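Local coordinates for protein BB0689 (Borrelia burgdorferi, PDB 4D53) that is an outer-surface lipoprotein of the bacterial CAP superfamily, with a biological role that is not firmly established, at residues 36-41 and 66-71; 111-116 and 129-134; 55-60 and 78-83. All blocks are in the same frame, centred on the assembly; numbering follows the deposited sequence.

Contact 1: residues 36-41 and 66-71; sequences DTLEKV and QRIHKY
Arg67 meets Val41 with its carbonyl O and CB: CG1 of Val41 lies 3.7 Å from the carbonyl O of Arg67 and also reaches that residue's CB. The guanidinium has its partners elsewhere, in Thr62, His57 O and Glu80. One residue on, Ile68 supplies the apolar middle of the contact. Its CD1 sits 3.7 Å from CD2 of Leu38, and its CG1 is 4.0 Å from CG1 of Val41, so one isoleucine branch touches two side chains of helix 36-52. Tyr71 then closes the contact. CD of Lys40 stands over the ring, 3.8 Å from the Tyr71 centroid and 12° off the normal, a CH-pi contact. The lysine chain bends at chi3 (-51°), which keeps NZ over the same face as a cation-pi partner, 4.0 Å from the Tyr71 centroid and 29° off the normal. CG2 of Val41 comes instead to the ring edge, 3.6 Å from CD2 of Tyr71, while CG2 of Thr37 touches its CB. The hydroxyl of Tyr71 hydrogen-bonds Glu44, a turn further along helix 36-52. Helix 36-52 thus packs against helix 64-69 and the residues that follow it, within the layered alpha-beta-alpha sandwich of the CAP fold.

Contact 2: residues 111-116 and 129-134; sequences DKIGGY and VLFGKR
Opposite Gly132 the first strand places two residues, Asp111 and Lys112, making a classic beta bulge, and the backbone bonds show it directly. The carbonyl O of Gly132 accepts from two donors: Lys112 N at 3.0 Å, nearly along the C=O axis, and Asp111 N at 3.1 Å, with a more bent N-H...O angle of 137°. Beyond the bulge the pairing is regular and antiparallel. Gly132 N gives to Lys112 O, and Gly114 exchanges bonds with Leu130 in both directions, Gly114 N to Leu130 O and Leu130 N to Gly114 O each measuring 2.9 Å. Between these hydrogen-bonded pairs, Ile113 and Phe131 form a non-hydrogen-bonded pair, where Ile113 CA approaches Leu130 O at 3.3 Å in a CA-H...O contact.

Apolar contacts gather on the face bearing Ile113, Val129 and Phe131. With CG1 of Ile113 anti to the backbone N (chi1 -168°), that branch lies over the rim of one face of the Phe131 ring, and its CD1 is 3.8 Å from CE2 of Phe131. The same CG1 is also 3.8 Å from CG1 of Val129.

Charge enters at the bulged end. Lys133 NZ makes a weak salt bridge of 3.3 Å to OD2 of Asp111, while Lys112 and Arg134 turn to Glu33 and to Asp72 and Asp35 respectively. Main-chain bonds and apolar contacts together hold the buried centre, whereas these ionic pairs lie at the bulged end, among partly exposed residues, where the long, weak salt bridge probably adds little to the backbone pairing.

Contact 3: residues 55-60 and 78-83; sequences ITHTLF and TREILA
His57 and Glu80 are joined by a hydrogen bond between ring and carboxylate, and the path of the histidine from CB outward shows how it is placed. CB is already 3.7 Å from OE1 of Glu80. Next, CG has that oxygen at a similar distance and CD1 of Leu82 a little further off. At ND1 the bond itself forms: ND1 donates to OE1 of Glu80 over 2.7 Å, with an N-H...O angle of 152°. Glu80 sends CG anti to its backbone N and runs on extended, which carries the carboxylate out to ND1. The oxygen uses its anti lone pair and lies 17° out of the ring plane, while ring and carboxylate are nearly coplanar, their planes 21° apart. CE1 comes 3.3 Å from the backbone O of Glu80; NE2, further round the ring, is merely skirted by CD1 of Leu82, which lies nearer ND1.

In CAP proteins a cavity with histidine and glutamate residues is a recurrent feature; this pair, on a loop and on the neighbouring edge strand 75-84, is consistent with part of such a site, though its role is not established. The second oxygen of Glu80, OE2, is also engaged, which helps fix the carboxylate's rotation.

Leu82 covers one ring face, its CD1 3.9 Å from the His57 centroid in a CH-pi contact. The same methyl touches Thr56 O at 3.5 Å and CG2 of Ile55 at 3.8 Å. Within the loop, Thr56 OG1 accepts from Thr58 N in an ST turn.

In the fold
All three contacts lie in one CAP domain around a mixed sheet ordered 33-34, 112-119, 125-134, 75-84. Contact 2 pairs its two central strands; contact 3 sets a loop against the edge strand 75-84, and contact 1 packs helix 36-52 against helix 64-69 and its following residues over the sheet. The centres of contacts 1 and 2 are about 9 Å apart, and each is about 13 Å from that of contact 3. Along the chain contacts 1 and 3 alternate their segments, and contact 2 follows both. Leu130 packs against Leu38 and Val41, while Phe131 is hydrogen-bonded through its O to Thr78 OG1 and through its N to the backbone of Arg79. Arg67 joins contact 1 to contact 3.

Contact 1: residues 36-41 and 66-71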
loop_
_atom_site.group_PDB
_atom_site.type_symbol
_atom_site.label_atom_id
_atom_site.label_comp_id
_atom_site.label_asym_id
_atom_site.label_seq_id
_atom_site.Cartn_x
_atom_site.Cartn_y
_atom_site.Cartn_z
ATOM N N ASP A 36 -5.323 7.746 -7.986
ATOM C CA ASP A 36 -6.144 8.323 -6.930
ATOM C C ASP A 36 -7.090 7.385 -6.257
ATOM O O ASP A 36 -7.317 7.514 -5.049
ATOM C CB ASP A 36 -7.010 9.495 -7.482
ATOM C CG ASP A 36 -6.188 10.664 -7.931
ATOM O OD1 ASP A 36 -5.103 10.895 -7.385
ATOM O OD2 ASP A 36 -6.651 11.371 -8.855
ATOM N N THR A 37 -7.742 6.514 -6.973
ATOM C CA THR A 37 -8.640 5.589 -6.332
ATOM C C THR A 37 -7.889 4.649 -5.387
ATOM O O THR A 37 -8.384 4.353 -4.295
ATOM C CB THR A 37 -9.448 4.795 -7.340
ATOM O OG1 THR A 37 -10.184 5.717 -8.135
ATOM C CG2 THR A 37 -10.431 3.897 -6.750
ATOM N N LEU A 38 -6.756 4.109 -5.839
ATOM C CA LEU A 38 -5.960 3.199 -4.970
ATOM C C LEU A 38 -5.483 3.976 -3.759
ATOM O O LEU A 38 -5.492 3.431 -2.655
ATOM C CB LEU A 38 -4.783 2.553 -5.697
ATOM C CG LEU A 38 -5.174 1.570 -6.796
ATOM C CD1 LEU A 38 -3.912 0.929 -7.385
ATOM C CD2 LEU A 38 -6.118 0.487 -6.329
ATOM N N GLU A 39 -5.055 5.223 -3.919
ATOM C CA GLU A 39 -4.619 6.001 -2.772
ATOM C C GLU A 39 -5.759 6.199 -1.736
ATOM O O GLU A 39 -5.533 6.128 -0.530
ATOM C CB GLU A 39 -4.069 7.370 -3.169
ATOM C CG GLU A 39 -2.646 7.294 -3.726
ATOM C CD GLU A 39 -1.969 8.624 -3.805
ATOM O OE1 GLU A 39 -2.680 9.584 -4.111
ATOM O OE2 GLU A 39 -0.744 8.754 -3.655
ATOM N N LYS A 40 -6.974 6.410 -2.242
ATOM C CA LYS A 40 -8.138 6.635 -1.349
ATOM C C LYS A 40 -8.488 5.331 -0.600
ATOM O O LYS A 40 -8.693 5.362 0.610
ATOM C CB LYS A 40 -9.351 7.108 -2.151
ATOM C CG LYS A 40 -10.599 7.424 -1.305
ATOM C CD LYS A 40 -11.947 7.336 -2.013
ATOM C CE LYS A 40 -11.978 8.117 -3.311
ATOM N NZ LYS A 40 -13.197 7.732 -4.103
ATOM N N VAL A 41 -8.499 4.216 -1.292
ATOM C CA VAL A 41 -8.804 2.908 -0.676
ATOM C C VAL A 41 -7.732 2.577 0.388
ATOM O O VAL A 41 -8.084 2.118 1.462
ATOM C CB VAL A 41 -8.923 1.807 -1.747
ATOM C CG1 VAL A 41 -9.167 0.431 -1.155
ATOM C CG2 VAL A 41 -10.083 2.138 -2.718
ATOM N N GLN A 66 -12.389 -6.349 -3.091
ATOM C CA GLN A 66 -13.686 -5.856 -2.690
ATOM C C GLN A 66 -13.594 -4.443 -2.185
ATOM O O GLN A 66 -14.446 -3.624 -2.456
ATOM C CB GLN A 66 -14.148 -6.819 -1.612
ATOM C CG GLN A 66 -15.487 -6.732 -0.978
ATOM C CD GLN A 66 -15.768 -8.015 -0.149
ATOM O OE1 GLN A 66 -15.176 -9.107 -0.381
ATOM N NE2 GLN A 66 -16.678 -7.882 0.826
ATOM N N ARG A 67 -12.526 -4.108 -1.439
ATOM C CA ARG A 67 -12.372 -2.770 -0.949
ATOM C C ARG A 67 -12.161 -1.792 -2.118
ATOM O O ARG A 67 -12.625 -0.677 -2.070
ATOM C CB ARG A 67 -11.190 -2.660 0.038
ATOM C CG ARG A 67 -11.567 -3.276 1.358
ATOM C CD ARG A 67 -10.598 -3.039 2.481
ATOM N NE ARG A 67 -9.312 -3.641 2.234
ATOM C CZ ARG A 67 -8.986 -4.911 2.539
ATOM N NH1 ARG A 67 -9.840 -5.760 3.073
ATOM N NH2 ARG A 67 -7.781 -5.371 2.277
ATOM N N ILE A 68 -11.412 -2.202 -3.128
ATOM C CA ILE A 68 -11.214 -1.339 -4.289
ATOM C C ILE A 68 -12.541 -1.248 -5.109
ATOM O O ILE A 68 -12.897 -0.157 -5.561
ATOM C CB ILE A 68 -10.088 -1.832 -5.204
ATOM C CG1 ILE A 68 -8.736 -1.769 -4.432
ATOM C CG2 ILE A 68 -10.015 -0.934 -6.458
ATOM C CD1 ILE A 68 -7.632 -2.590 -5.027
ATOM N N HIS A 69 -13.240 -2.364 -5.247
ATOM C CA HIS A 69 -14.514 -2.364 -6.018
ATOM C C HIS A 69 -15.601 -1.524 -5.412
ATOM O O HIS A 69 -16.552 -1.178 -6.079
ATOM C CB HIS A 69 -15.050 -3.736 -6.243
ATOM C CG HIS A 69 -14.359 -4.458 -7.324
ATOM N ND1 HIS A 69 -14.587 -5.788 -7.591
ATOM C CD2 HIS A 69 -13.393 -4.056 -8.177
ATOM C CE1 HIS A 69 -13.812 -6.168 -8.588
ATOM N NE2 HIS A 69 -13.071 -5.137 -8.953
ATOM N N LYS A 70 -15.456 -1.129 -4.170
ATOM C CA LYS A 70 -16.399 -0.184 -3.603
ATOM C C LYS A 70 -16.365 1.166 -4.292
ATOM O O LYS A 70 -17.357 1.868 -4.308
ATOM C CB LYS A 70 -16.130 -0.016 -2.103
ATOM C CG LYS A 70 -16.622 1.270 -1.484
ATOM C CD LYS A 70 -16.540 1.207 0.044
ATOM C CE LYS A 70 -17.102 2.458 0.713
ATOM N NZ LYS A 70 -16.820 2.405 2.180
ATOM N N TYR A 71 -15.214 1.551 -4.831
ATOM C CA TYR A 71 -15.096 2.773 -5.558
ATOM C C TYR A 71 -14.923 2.583 -7.022
ATOM O O TYR A 71 -15.214 3.528 -7.757
ATOM C CB TYR A 71 -13.922 3.552 -5.063
ATOM C CG TYR A 71 -14.136 3.984 -3.673
ATOM C CD1 TYR A 71 -15.130 4.920 -3.375
ATOM C CD2 TYR A 71 -13.405 3.434 -2.627
ATOM C CE1 TYR A 71 -15.365 5.320 -2.083
ATOM C CE2 TYR A 71 -13.608 3.859 -1.322
ATOM C CZ TYR A 71 -14.594 4.801 -1.057
ATOM O OH TYR A 71 -14.875 5.206 0.223
#

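Contact 2: residues 111-116 and 129-134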
loop_
_atom_site.group_PDB
_atom_site.type_symbol
_atom_site.label_atom_id
_atom_site.label_comp_id
_atom_site.label_asym_id
_atom_site.label_seq_id
_atom_site.Cartn_x
_atom_site.Cartn_y
_atom_site.Cartn_z
ATOM N N ASP A 111 -0.584 -2.055 -13.467
ATOM C CA ASP A 111 0.005 -0.852 -13.961
ATOM C C ASP A 111 -0.186 0.364 -13.109
ATOM O O ASP A 111 0.353 1.426 -13.412
ATOM C CB ASP A 111 -0.396 -0.539 -15.440
ATOM C CG ASP A 111 -1.877 -0.400 -15.651
ATOM O OD1 ASP A 111 -2.672 -0.612 -14.736
ATOM O OD2 ASP A 111 -2.249 -0.085 -16.797
ATOM N N LYS A 112 -0.949 0.226 -12.032
ATOM C CA LYS A 112 -1.249 1.340 -11.129
ATOM C C LYS A 112 -0.814 0.962 -9.684
ATOM O O LYS A 112 -0.924 -0.170 -9.305
ATOM C CB LYS A 112 -2.761 1.587 -11.094
ATOM C CG LYS A 112 -3.371 1.911 -12.471
ATOM C CD LYS A 112 -2.798 3.133 -13.125
ATOM C CE LYS A 112 -3.345 3.324 -14.558
ATOM N NZ LYS A 112 -2.871 4.655 -14.961
ATOM N N ILE A 113 -0.430 1.971 -8.921
ATOM C CA ILE A 113 -0.087 1.853 -7.509
ATOM C C ILE A 113 -0.752 3.001 -6.733
ATOM O O ILE A 113 -0.901 4.152 -7.232
ATOM C CB ILE A 113 1.444 1.893 -7.298
ATOM C CG1 ILE A 113 1.869 1.482 -5.901
ATOM C CG2 ILE A 113 2.066 3.220 -7.669
ATOM C CD1 ILE A 113 3.369 1.396 -5.718
ATOM N N GLY A 114 -1.074 2.720 -5.478
ATOM C CA GLY A 114 -1.486 3.767 -4.597
ATOM C C GLY A 114 -1.353 3.317 -3.144
ATOM O O GLY A 114 -1.706 2.194 -2.809
ATOM N N GLY A 115 -0.827 4.184 -2.313
ATOM C CA GLY A 115 -0.655 3.824 -0.897
ATOM C C GLY A 115 -0.817 4.930 0.052
ATOM O O GLY A 115 -1.050 6.136 -0.334
ATOM N N TYR A 116 -0.649 4.601 1.305
ATOM C CA TYR A 116 -0.841 5.577 2.399
ATOM C C TYR A 116 -0.040 5.108 3.603
ATOM O O TYR A 116 0.061 3.874 3.860
ATOM C CB TYR A 116 -2.348 5.747 2.728
ATOM C CG TYR A 116 -2.597 6.803 3.827
ATOM C CD1 TYR A 116 -2.487 8.199 3.545
ATOM C CD2 TYR A 116 -2.817 6.437 5.144
ATOM C CE1 TYR A 116 -2.661 9.169 4.548
ATOM C CE2 TYR A 116 -3.012 7.408 6.134
ATOM C CZ TYR A 116 -2.908 8.762 5.825
ATOM O OH TYR A 116 -3.082 9.656 6.875
ATOM N N VAL A 129 -0.093 -0.459 0.872
ATOM C CA VAL A 129 0.253 -0.195 -0.555
ATOM C C VAL A 129 -0.502 -1.146 -1.430
ATOM O O VAL A 129 -0.471 -2.337 -1.225
ATOM C CB VAL A 129 1.763 -0.141 -0.830
ATOM C CG1 VAL A 129 2.054 0.136 -2.321
ATOM C CG2 VAL A 129 2.482 0.802 0.123
ATOM N N LEU A 130 -1.262 -0.607 -2.386
ATOM C CA LEU A 130 -2.078 -1.347 -3.297
ATOM C C LEU A 130 -1.534 -1.223 -4.740
ATOM O O LEU A 130 -1.026 -0.181 -5.118
ATOM C CB LEU A 130 -3.508 -0.777 -3.316
ATOM C CG LEU A 130 -4.241 -0.740 -1.940
ATOM C CD1 LEU A 130 -5.661 -0.081 -1.949
ATOM C CD2 LEU A 130 -4.381 -2.151 -1.427
ATOM N N PHE A 131 -1.724 -2.305 -5.466
ATOM C CA PHE A 131 -1.358 -2.427 -6.858
ATOM C C PHE A 131 -2.585 -2.897 -7.609
ATOM O O PHE A 131 -3.396 -3.741 -7.112
ATOM C CB PHE A 131 -0.226 -3.461 -7.082
ATOM C CG PHE A 131 1.032 -3.199 -6.307
ATOM C CD1 PHE A 131 1.106 -3.530 -4.976
ATOM C CD2 PHE A 131 2.126 -2.645 -6.896
ATOM C CE1 PHE A 131 2.234 -3.239 -4.242
ATOM C CE2 PHE A 131 3.282 -2.400 -6.206
ATOM C CZ PHE A 131 3.341 -2.663 -4.842
ATOM N N GLY A 132 -2.766 -2.368 -8.843
ATOM C CA GLY A 132 -3.949 -2.748 -9.588
ATOM C C GLY A 132 -3.843 -2.603 -11.120
ATOM O O GLY A 132 -3.010 -1.886 -11.620
ATOM N N LYS A 133 -4.730 -3.299 -11.800
ATOM C CA LYS A 133 -4.862 -3.188 -13.294
ATOM C C LYS A 133 -6.341 -3.029 -13.551
ATOM O O LYS A 133 -7.101 -3.829 -13.023
ATOM C CB LYS A 133 -4.345 -4.490 -13.892
ATOM C CG LYS A 133 -4.415 -4.695 -15.398
ATOM C CD LYS A 133 -3.785 -3.572 -16.158
ATOM C CE LYS A 133 -4.089 -3.741 -17.652
ATOM N NZ LYS A 133 -3.992 -2.425 -18.320
ATOM N N ARG A 134 -6.752 -2.010 -14.301
ATOM C CA ARG A 134 -8.138 -1.893 -14.801
ATOM C C ARG A 134 -8.445 -2.682 -16.060
ATOM O O ARG A 134 -7.574 -2.815 -16.903
ATOM C CB ARG A 134 -8.478 -0.454 -15.142
ATOM C CG ARG A 134 -8.830 0.372 -13.935
ATOM C CD ARG A 134 -9.217 1.793 -14.292
ATOM N NE ARG A 134 -9.513 2.581 -13.090
ATOM C CZ ARG A 134 -8.615 3.247 -12.403
ATOM N NH1 ARG A 134 -7.364 3.280 -12.811
ATOM N NH2 ARG A 134 -8.963 3.922 -11.313
#

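Contact 3: residues 55-60 and 78-83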
loop_
_atom_site.group_PDB
_atom_site.type_symbol
_atom_site.label_atom_id
_atom_site.label_comp_id
_atom_site.label_asym_id
_atom_site.label_seq_id
_atom_site.Cartn_x
_atom_site.Cartn_y
_atom_site.Cartn_z
ATOM N N ILE A 55 -3.176 -5.728 12.052
ATOM C CA ILE A 55 -2.761 -5.737 10.724
ATOM C C ILE A 55 -3.284 -7.068 10.107
ATOM O O ILE A 55 -2.986 -8.184 10.594
ATOM C CB ILE A 55 -1.206 -5.674 10.647
ATOM C CG1 ILE A 55 -0.649 -4.381 11.224
ATOM C CG2 ILE A 55 -0.800 -5.964 9.240
ATOM C CD1 ILE A 55 -1.030 -3.157 10.396
ATOM N N THR A 56 -4.055 -6.940 9.072
ATOM C CA THR A 56 -4.725 -8.095 8.428
ATOM C C THR A 56 -5.204 -7.687 7.073
ATOM O O THR A 56 -5.522 -6.495 6.870
ATOM C CB THR A 56 -5.901 -8.658 9.262
ATOM O OG1 THR A 56 -6.552 -9.666 8.476
ATOM C CG2 THR A 56 -6.875 -7.583 9.595
ATOM N N HIS A 57 -5.312 -8.620 6.132
ATOM C CA HIS A 57 -5.828 -8.306 4.776
ATOM C C HIS A 57 -7.352 -8.428 4.709
ATOM O O HIS A 57 -7.936 -8.056 3.708
ATOM C CB HIS A 57 -5.211 -9.245 3.722
ATOM C CG HIS A 57 -3.741 -9.054 3.549
ATOM N ND1 HIS A 57 -3.215 -8.025 2.794
ATOM C CD2 HIS A 57 -2.685 -9.798 3.971
ATOM C CE1 HIS A 57 -1.894 -8.150 2.753
ATOM N NE2 HIS A 57 -1.547 -9.195 3.476
ATOM N N THR A 58 -8.007 -8.950 5.763
ATOM C CA THR A 58 -9.427 -9.329 5.666
ATOM C C THR A 58 -10.297 -8.712 6.749
ATOM O O THR A 58 -11.184 -9.340 7.299
ATOM C CB THR A 58 -9.603 -10.862 5.762
ATOM O OG1 THR A 58 -9.014 -11.310 6.991
ATOM C CG2 THR A 58 -8.892 -11.496 4.577
ATOM N N LEU A 59 -10.048 -7.466 7.094
ATOM C CA LEU A 59 -10.795 -6.863 8.190
ATOM C C LEU A 59 -12.289 -6.703 7.878
ATOM O O LEU A 59 -12.676 -6.300 6.772
ATOM C CB LEU A 59 -10.146 -5.569 8.672
ATOM C CG LEU A 59 -10.871 -4.917 9.870
ATOM C CD1 LEU A 59 -10.625 -5.814 11.132
ATOM C CD2 LEU A 59 -10.276 -3.563 10.147
ATOM N N PHE A 60 -13.148 -7.141 8.814
ATOM C CA PHE A 60 -14.606 -7.124 8.603
ATOM C C PHE A 60 -15.126 -7.857 7.423
ATOM O O PHE A 60 -16.094 -7.444 6.876
ATOM C CB PHE A 60 -15.169 -5.690 8.681
ATOM C CG PHE A 60 -14.709 -4.951 9.905
ATOM C CD1 PHE A 60 -14.583 -5.640 11.134
ATOM C CD2 PHE A 60 -14.435 -3.597 9.885
ATOM C CE1 PHE A 60 -14.147 -5.013 12.254
ATOM C CE2 PHE A 60 -13.992 -2.948 11.028
ATOM C CZ PHE A 60 -13.851 -3.653 12.215
ATOM N N THR A 78 -5.634 -7.211 -8.541
ATOM C CA THR A 78 -5.080 -6.363 -7.482
ATOM C C THR A 78 -4.156 -7.091 -6.493
ATOM O O THR A 78 -4.275 -8.328 -6.327
ATOM C CB THR A 78 -6.211 -5.721 -6.719
ATOM O OG1 THR A 78 -5.654 -4.679 -5.900
ATOM C CG2 THR A 78 -6.927 -6.768 -5.853
ATOM N N ARG A 79 -3.216 -6.347 -5.869
ATOM C CA ARG A 79 -2.405 -6.883 -4.739
ATOM C C ARG A 79 -2.316 -5.841 -3.644
ATOM O O ARG A 79 -2.362 -4.632 -3.950
ATOM C CB ARG A 79 -0.998 -7.148 -5.121
ATOM C CG ARG A 79 -0.923 -8.224 -6.191
ATOM C CD ARG A 79 0.274 -7.972 -7.010
ATOM N NE ARG A 79 0.363 -8.917 -8.129
ATOM C CZ ARG A 79 0.689 -10.180 -7.975
ATOM N NH1 ARG A 79 0.918 -10.657 -6.757
ATOM N NH2 ARG A 79 0.857 -10.956 -9.033
ATOM N N GLU A 80 -2.067 -6.320 -2.425
ATOM C CA GLU A 80 -1.997 -5.438 -1.242
ATOM C C GLU A 80 -0.829 -5.857 -0.397
ATOM O O GLU A 80 -0.671 -7.082 -0.117
ATOM C CB GLU A 80 -3.274 -5.565 -0.438
ATOM C CG GLU A 80 -3.207 -4.788 0.887
ATOM C CD GLU A 80 -4.542 -4.849 1.631
ATOM O OE1 GLU A 80 -4.774 -5.841 2.389
ATOM O OE2 GLU A 80 -5.338 -3.885 1.461
ATOM N N ILE A 81 -0.003 -4.902 0.039
ATOM C CA ILE A 81 1.007 -5.152 1.036
ATOM C C ILE A 81 0.822 -4.202 2.230
ATOM O O ILE A 81 0.522 -3.017 2.009
ATOM C CB ILE A 81 2.459 -5.065 0.479
ATOM C CG1 ILE A 81 2.732 -3.735 -0.172
ATOM C CG2 ILE A 81 2.711 -6.175 -0.633
ATOM C CD1 ILE A 81 4.133 -3.447 -0.736
ATOM N N LEU A 82 1.097 -4.719 3.437
ATOM C CA LEU A 82 1.015 -3.993 4.652
ATOM C C LEU A 82 2.288 -3.992 5.370
ATOM O O LEU A 82 3.082 -4.946 5.241
ATOM C CB LEU A 82 -0.094 -4.638 5.524
ATOM C CG LEU A 82 -1.416 -4.943 4.839
ATOM C CD1 LEU A 82 -2.328 -5.754 5.720
ATOM C CD2 LEU A 82 -2.148 -3.625 4.477
ATOM N N ALA A 83 2.497 -3.021 6.245
ATOM C CA ALA A 83 3.579 -2.978 7.191
ATOM C C ALA A 83 3.185 -2.175 8.415
ATOM O O ALA A 83 2.398 -1.252 8.307
ATOM C CB ALA A 83 4.865 -2.421 6.621
#